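PDB 7DRG: PA0821 from Pseudomonas aeruginosa, which is probably the immunity protein (antitoxin) that neutralises a putative VRR-NUC nuclease effector of the type VI secretion system. Local coordinates for residues B[221-230]-B[297-308]. Numbering follows the deposited sequence.
Sequences EFKPTRIKTV and LKGIRYETIGSL
The ring of Tyr302 is clamped between Phe222 and Arg226. On one face the Phe222 ring forms an offset stack, with centroids 4.6 Å apart and planes inclined by 20°. CB of Arg226 makes a CH-pi contact over the opposite face, 3.7 Å from the centroid and 14° off the normal, somewhat toward the rim. The Tyr302 hydroxyl anchors the far end of the ring: OH donates to Phe222 O at 2.8 Å, tilted out of the carbonyl plane, and has a second hydrogen-bond partner in Gln177 NE2.

Arg226 CG lies anti to the carbonyl carbon, beside the backbone N, and from there the chain, extended as far as NE, crosses the other backbone and carries NH1 to Arg301 O at 2.9 Å. That bond is bent, 139° at the hydrogen, with the oxygen lying out of the guanidinium plane. Glu303 adds only a long salt bridge to NH1, its OE1 well out of that plane, so the pairing rests on charge alone. Two backbone bonds set the register as a single beta bridge between Ile227 and Arg301: Ile227 N to Ile300 O and, the straighter of the two, Tyr302 N to Ile227 O. Farther along, a water donates to both Glu221 O and Thr304 O, and Ile305 CG2 meets the Phe222 ring edge at CE1, 3.8 Å away.

The contact thus ties two loops together within the TsiV-family region. Ile227, Leu297 and Ile300 rest on Leu236 of strand 233-237, Ile300 also touches Leu243 of helix 238-243, and Lys228 and Ile305 lie against Trp327 and Leu328, respectively, of helix 321-328.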
ATOM      1  N   GLU B 221      19.272 -19.719   4.250  1.00 29.65           N
ATOM      2  CA  GLU B 221      19.513 -18.573   3.385  1.00 28.64           C
ATOM      3  C   GLU B 221      20.480 -17.570   3.998  1.00 32.86           C
ATOM      4  O   GLU B 221      21.114 -16.808   3.260  1.00 26.61           O
ATOM      5  CB  GLU B 221      18.185 -17.890   3.041  1.00 30.24           C
ATOM      6  CG  GLU B 221      17.287 -18.681   2.091  1.00 32.64           C
ATOM      7  CD  GLU B 221      16.299 -19.607   2.799  1.00 39.44           C
ATOM      8  OE1 GLU B 221      16.497 -19.925   3.992  1.00 34.57           O
ATOM      9  OE2 GLU B 221      15.313 -20.019   2.151  1.00 46.67           O
ATOM     10  N   PHE B 222      20.630 -17.591   5.313  1.00 28.75           N
ATOM     11  CA  PHE B 222      21.504 -16.591   5.974  1.00 27.66           C
ATOM     12  C   PHE B 222      22.964 -17.053   6.063  1.00 28.74           C
ATOM     13  O   PHE B 222      23.791 -16.262   6.459  1.00 28.98           O
ATOM     14  CB  PHE B 222      20.922 -16.232   7.341  1.00 26.95           C
ATOM     15  CG  PHE B 222      20.545 -14.788   7.543  1.00 27.84           C
ATOM     16  CD1 PHE B 222      19.632 -14.167   6.723  1.00 32.42           C
ATOM     17  CD2 PHE B 222      21.103 -14.061   8.570  1.00 33.32           C
ATOM     18  CE1 PHE B 222      19.283 -12.846   6.922  1.00 34.33           C
ATOM     19  CE2 PHE B 222      20.769 -12.733   8.753  1.00 33.85           C
ATOM     20  CZ  PHE B 222      19.851 -12.131   7.933  1.00 28.96           C
ATOM     21  N   LYS B 223      23.261 -18.289   5.667  1.00 30.39           N
ATOM     22  CA  LYS B 223      24.627 -18.795   5.783  1.00 33.00           C
ATOM     23  C   LYS B 223      25.664 -17.980   5.010  1.00 27.35           C
ATOM     24  O   LYS B 223      26.775 -17.797   5.541  1.00 29.13           O
ATOM     25  CB  LYS B 223      24.667 -20.263   5.339  1.00 39.31           C
ATOM     26  CG  LYS B 223      23.693 -21.222   6.050  1.00 55.32           C
ATOM     27  CD  LYS B 223      24.337 -21.995   7.199  1.00 65.11           C
ATOM     28  CE  LYS B 223      23.535 -23.261   7.528  1.00 68.60           C
ATOM     29  NZ  LYS B 223      22.223 -22.972   8.181  1.00 68.38           N
ATOM     30  N   PRO B 224      25.413 -17.507   3.781  1.00 31.71           N
ATOM     31  CA  PRO B 224      26.448 -16.741   3.074  1.00 30.87           C
ATOM     32  C   PRO B 224      26.914 -15.517   3.856  1.00 29.30           C
ATOM     33  O   PRO B 224      26.187 -14.954   4.680  1.00 30.19           O
ATOM     34  CB  PRO B 224      25.755 -16.339   1.767  1.00 28.49           C
ATOM     35  CG  PRO B 224      24.768 -17.409   1.528  1.00 32.72           C
ATOM     36  CD  PRO B 224      24.256 -17.770   2.901  1.00 31.56           C
ATOM     37  N   THR B 225      28.157 -15.113   3.592  1.00 29.64           N
ATOM     38  CA  THR B 225      28.772 -13.960   4.253  1.00 29.27           C
ATOM     39  C   THR B 225      28.292 -12.694   3.548  1.00 30.16           C
ATOM     40  O   THR B 225      29.000 -12.067   2.753  1.00 31.40           O
ATOM     41  CB  THR B 225      30.288 -14.082   4.240  1.00 33.54           C
ATOM     42  OG1 THR B 225      30.658 -15.351   4.792  1.00 34.48           O
ATOM     43  CG2 THR B 225      30.924 -12.975   5.062  1.00 28.73           C
ATOM     44  N   ARG B 226      27.044 -12.325   3.840  1.00 24.36           N
ATOM     45  CA  ARG B 226      26.344 -11.277   3.107  1.00 24.46           C
ATOM     46  C   ARG B 226      25.493 -10.477   4.086  1.00 23.26           C
ATOM     47  O   ARG B 226      25.456 -10.774   5.283  1.00 22.66           O
ATOM     48  CB  ARG B 226      25.505 -11.881   1.977  1.00 24.68           C
ATOM     49  CG  ARG B 226      26.365 -12.561   0.924  1.00 31.27           C
ATOM     50  CD  ARG B 226      25.629 -12.859  -0.352  1.00 43.32           C
ATOM     51  NE  ARG B 226      26.588 -13.157  -1.410  1.00 45.78           N
ATOM     52  CZ  ARG B 226      26.369 -12.934  -2.699  1.00 49.36           C
ATOM     53  NH1 ARG B 226      25.214 -12.411  -3.091  1.00 50.58           N
ATOM     54  NH2 ARG B 226      27.303 -13.230  -3.591  1.00 54.24           N
ATOM     55  N   ILE B 227      24.812  -9.442   3.581  1.00 21.39           N
ATOM     56  CA  ILE B 227      23.951  -8.607   4.411  1.00 21.28           C
ATOM     57  C   ILE B 227      22.543  -8.554   3.835  1.00 22.29           C
ATOM     58  O   ILE B 227      22.324  -8.715   2.629  1.00 23.65           O
ATOM     59  CB  ILE B 227      24.491  -7.167   4.579  1.00 19.91           C
ATOM     60  CG1 ILE B 227      24.592  -6.459   3.223  1.00 24.02           C
ATOM     61  CG2 ILE B 227      25.825  -7.172   5.314  1.00 20.54           C
ATOM     62  CD1 ILE B 227      24.952  -4.996   3.341  1.00 24.95           C
ATOM     63  N   LYS B 228      21.580  -8.307   4.723  1.00 16.88           N
ATOM     64  CA  LYS B 228      20.184  -8.205   4.319  1.00 17.83           C
ATOM     65  C   LYS B 228      19.889  -6.866   3.661  1.00 20.12           C
ATOM     66  O   LYS B 228      19.238  -6.808   2.610  1.00 19.30           O
ATOM     67  CB  LYS B 228      19.287  -8.399   5.541  1.00 20.41           C
ATOM     68  CG  LYS B 228      17.797  -8.237   5.267  1.00 22.74           C
ATOM     69  CD  LYS B 228      17.082  -8.019   6.590  1.00 24.65           C
ATOM     70  CE  LYS B 228      15.625  -7.651   6.405  1.00 29.13           C
ATOM     71  NZ  LYS B 228      15.001  -7.318   7.721  1.00 27.50           N
ATOM     72  N   THR B 229      20.339  -5.777   4.273  1.00 20.50           N
ATOM     73  CA  THR B 229      19.916  -4.460   3.830  1.00 20.21           C
ATOM     74  C   THR B 229      20.854  -3.410   4.397  1.00 20.51           C
ATOM     75  O   THR B 229      21.524  -3.624   5.413  1.00 19.98           O
ATOM     76  CB  THR B 229      18.478  -4.152   4.269  1.00 22.07           C
ATOM     77  OG1 THR B 229      18.067  -2.894   3.719  1.00 19.48           O
ATOM     78  CG2 THR B 229      18.393  -4.069   5.793  1.00 23.83           C
ATOM     79  N   VAL B 230      20.887  -2.273   3.717  1.00 20.14           N
ATOM     80  CA  VAL B 230      21.424  -1.052   4.294  1.00 19.00           C
ATOM     81  C   VAL B 230      20.267  -0.272   4.912  1.00 20.63           C
ATOM     82  O   VAL B 230      19.096  -0.486   4.586  1.00 19.44           O
ATOM     83  CB  VAL B 230      22.175  -0.209   3.242  1.00 21.26           C
ATOM     84  CG1 VAL B 230      23.138  -1.081   2.448  1.00 22.52           C
ATOM     85  CG2 VAL B 230      21.185   0.487   2.303  1.00 19.86           C
ATOM     86  N   LEU B 297      27.241  -1.502  -1.705  1.00 27.19           N
ATOM     87  CA  LEU B 297      27.260  -2.748  -0.951  1.00 28.98           C
ATOM     88  C   LEU B 297      26.448  -3.875  -1.572  1.00 29.15           C
ATOM     89  O   LEU B 297      26.455  -4.981  -1.030  1.00 28.36           O
ATOM     90  CB  LEU B 297      26.760  -2.502   0.478  1.00 26.79           C
ATOM     91  CG  LEU B 297      27.598  -1.546   1.326  1.00 27.02           C
ATOM     92  CD1 LEU B 297      27.048  -1.474   2.747  1.00 23.91           C
ATOM     93  CD2 LEU B 297      29.058  -1.976   1.337  1.00 27.30           C
ATOM     94  N   LYS B 298      25.751  -3.648  -2.687  1.00 31.36           N
ATOM     95  CA  LYS B 298      24.860  -4.698  -3.170  1.00 30.54           C
ATOM     96  C   LYS B 298      25.611  -5.937  -3.642  1.00 29.96           C
ATOM     97  O   LYS B 298      24.999  -7.005  -3.770  1.00 33.36           O
ATOM     98  CB  LYS B 298      23.955  -4.165  -4.277  1.00 32.04           C
ATOM     99  CG  LYS B 298      24.666  -3.667  -5.512  1.00 33.86           C
ATOM    100  CD  LYS B 298      23.645  -3.019  -6.435  1.00 42.20           C
ATOM    101  CE  LYS B 298      24.224  -2.699  -7.796  1.00 39.37           C
ATOM    102  NZ  LYS B 298      23.189  -2.063  -8.654  1.00 40.58           N
ATOM    103  N   GLY B 299      26.916  -5.826  -3.887  1.00 30.95           N
ATOM    104  CA  GLY B 299      27.726  -6.995  -4.178  1.00 34.92           C
ATOM    105  C   GLY B 299      27.828  -7.978  -3.030  1.00 40.62           C
ATOM    106  O   GLY B 299      28.172  -9.143  -3.258  1.00 35.57           O
ATOM    107  N   ILE B 300      27.539  -7.543  -1.803  1.00 29.38           N
ATOM    108  CA  ILE B 300      27.545  -8.436  -0.652  1.00 29.56           C
ATOM    109  C   ILE B 300      26.150  -8.580  -0.040  1.00 26.07           C
ATOM    110  O   ILE B 300      26.019  -8.933   1.122  1.00 26.25           O
ATOM    111  CB  ILE B 300      28.573  -7.994   0.410  1.00 29.54           C
ATOM    112  CG1 ILE B 300      28.234  -6.611   0.986  1.00 24.50           C
ATOM    113  CG2 ILE B 300      29.979  -8.033  -0.167  1.00 29.02           C
ATOM    114  CD1 ILE B 300      28.891  -6.325   2.340  1.00 26.07           C
ATOM    115  N   ARG B 301      25.101  -8.318  -0.812  1.00 27.05           N
ATOM    116  CA  ARG B 301      23.736  -8.488  -0.331  1.00 25.55           C
ATOM    117  C   ARG B 301      23.260  -9.915  -0.586  1.00 26.14           C
ATOM    118  O   ARG B 301      23.602 -10.521  -1.605  1.00 27.62           O
ATOM    119  CB  ARG B 301      22.801  -7.491  -1.022  1.00 24.65           C
ATOM    120  CG  ARG B 301      21.417  -7.385  -0.397  1.00 26.67           C
ATOM    121  CD  ARG B 301      20.613  -6.315  -1.109  1.00 25.48           C
ATOM    122  NE  ARG B 301      20.283  -6.690  -2.481  1.00 28.09           N
ATOM    123  CZ  ARG B 301      20.238  -5.833  -3.495  1.00 30.25           C
ATOM    124  NH1 ARG B 301      20.521  -4.554  -3.293  1.00 29.64           N
ATOM    125  NH2 ARG B 301      19.925  -6.256  -4.712  1.00 31.38           N
ATOM    126  N   TYR B 302      22.474 -10.453   0.347  1.00 23.86           N
ATOM    127  CA  TYR B 302      21.865 -11.758   0.130  1.00 24.82           C
ATOM    128  C   TYR B 302      21.021 -11.734  -1.139  1.00 27.92           C
ATOM    129  O   TYR B 302      20.292 -10.773  -1.399  1.00 28.23           O
ATOM    130  CB  TYR B 302      20.985 -12.158   1.320  1.00 24.07           C
ATOM    131  CG  TYR B 302      21.720 -12.517   2.592  1.00 21.27           C
ATOM    132  CD1 TYR B 302      22.423 -13.714   2.704  1.00 23.58           C
ATOM    133  CD2 TYR B 302      21.683 -11.677   3.694  1.00 19.80           C
ATOM    134  CE1 TYR B 302      23.094 -14.049   3.873  1.00 23.93           C
ATOM    135  CE2 TYR B 302      22.342 -12.003   4.864  1.00 23.47           C
ATOM    136  CZ  TYR B 302      23.042 -13.189   4.951  1.00 23.97           C
ATOM    137  OH  TYR B 302      23.696 -13.506   6.122  1.00 24.41           O
ATOM    138  N   GLU B 303      21.134 -12.794  -1.944  1.00 27.17           N
ATOM    139  CA  GLU B 303      20.280 -12.907  -3.120  1.00 30.14           C
ATOM    140  C   GLU B 303      18.848 -13.230  -2.726  1.00 28.10           C
ATOM    141  O   GLU B 303      17.901 -12.818  -3.410  1.00 28.55           O
ATOM    142  CB  GLU B 303      20.829 -13.974  -4.063  1.00 35.44           C
ATOM    143  CG  GLU B 303      22.300 -13.797  -4.388  1.00 52.25           C
ATOM    144  CD  GLU B 303      22.811 -14.825  -5.376  1.00 66.80           C
ATOM    145  OE1 GLU B 303      23.736 -15.586  -5.019  1.00 68.13           O
ATOM    146  OE2 GLU B 303      22.284 -14.873  -6.509  1.00 71.12           O
ATOM    147  N   THR B 304      18.678 -13.970  -1.635  1.00 30.00           N
ATOM    148  CA  THR B 304      17.375 -14.267  -1.065  1.00 27.49           C
ATOM    149  C   THR B 304      17.564 -14.517   0.426  1.00 25.75           C
ATOM    150  O   THR B 304      18.620 -14.989   0.858  1.00 27.55           O
ATOM    151  CB  THR B 304      16.733 -15.484  -1.739  1.00 31.63           C
ATOM    152  OG1 THR B 304      15.467 -15.759  -1.128  1.00 32.34           O
ATOM    153  CG2 THR B 304      17.636 -16.706  -1.609  1.00 32.08           C
ATOM    154  N   ILE B 305      16.545 -14.172   1.213  1.00 26.77           N
ATOM    155  CA  ILE B 305      16.512 -14.525   2.626  1.00 27.44           C
ATOM    156  C   ILE B 305      15.286 -15.356   2.970  1.00 25.70           C
ATOM    157  O   ILE B 305      14.959 -15.522   4.149  1.00 26.84           O
ATOM    158  CB  ILE B 305      16.599 -13.280   3.534  1.00 29.47           C
ATOM    159  CG1 ILE B 305      15.442 -12.315   3.258  1.00 27.54           C
ATOM    160  CG2 ILE B 305      17.943 -12.568   3.360  1.00 28.96           C
ATOM    161  CD1 ILE B 305      15.458 -11.097   4.172  1.00 32.03           C
ATOM    162  N   GLY B 306      14.616 -15.893   1.972  1.00 25.08           N
ATOM    163  CA  GLY B 306      13.354 -16.544   2.211  1.00 29.31           C
ATOM    164  C   GLY B 306      12.256 -15.527   2.447  1.00 28.64           C
ATOM    165  O   GLY B 306      12.407 -14.324   2.219  1.00 29.81           O
ATOM    166  N   SER B 307      11.128 -16.029   2.929  1.00 28.28           N
ATOM    167  CA  SER B 307       9.988 -15.159   3.174  1.00 25.54           C
ATOM    168  C   SER B 307      10.229 -14.280   4.398  1.00 24.01           C
ATOM    169  O   SER B 307      10.850 -14.701   5.380  1.00 28.25           O
ATOM    170  CB  SER B 307       8.724 -15.993   3.346  1.00 26.95           C
ATOM    171  OG  SER B 307       8.433 -16.663   2.129  1.00 30.24           O
ATOM    172  N   LEU B 308       9.764 -13.035   4.312  1.00 23.64           N
ATOM    173  CA  LEU B 308       9.827 -12.108   5.434  1.00 22.58           C
ATOM    174  C   LEU B 308       8.653 -12.272   6.384  1.00 23.57           C
ATOM    175  O   LEU B 308       8.777 -11.956   7.574  1.00 25.38           O
ATOM    176  CB  LEU B 308       9.865 -10.667   4.917  1.00 21.76           C
ATOM    177  CG  LEU B 308      11.205 -10.266   4.299  1.00 25.98           C
ATOM    178  CD1 LEU B 308      11.042  -9.067   3.388  1.00 26.04           C
ATOM    179  CD2 LEU B 308      12.214  -9.977   5.407  1.00 30.07           C
TER
HETATM  180  O   HOH W   1      20.935 -16.441   0.571  1.00 28.44           O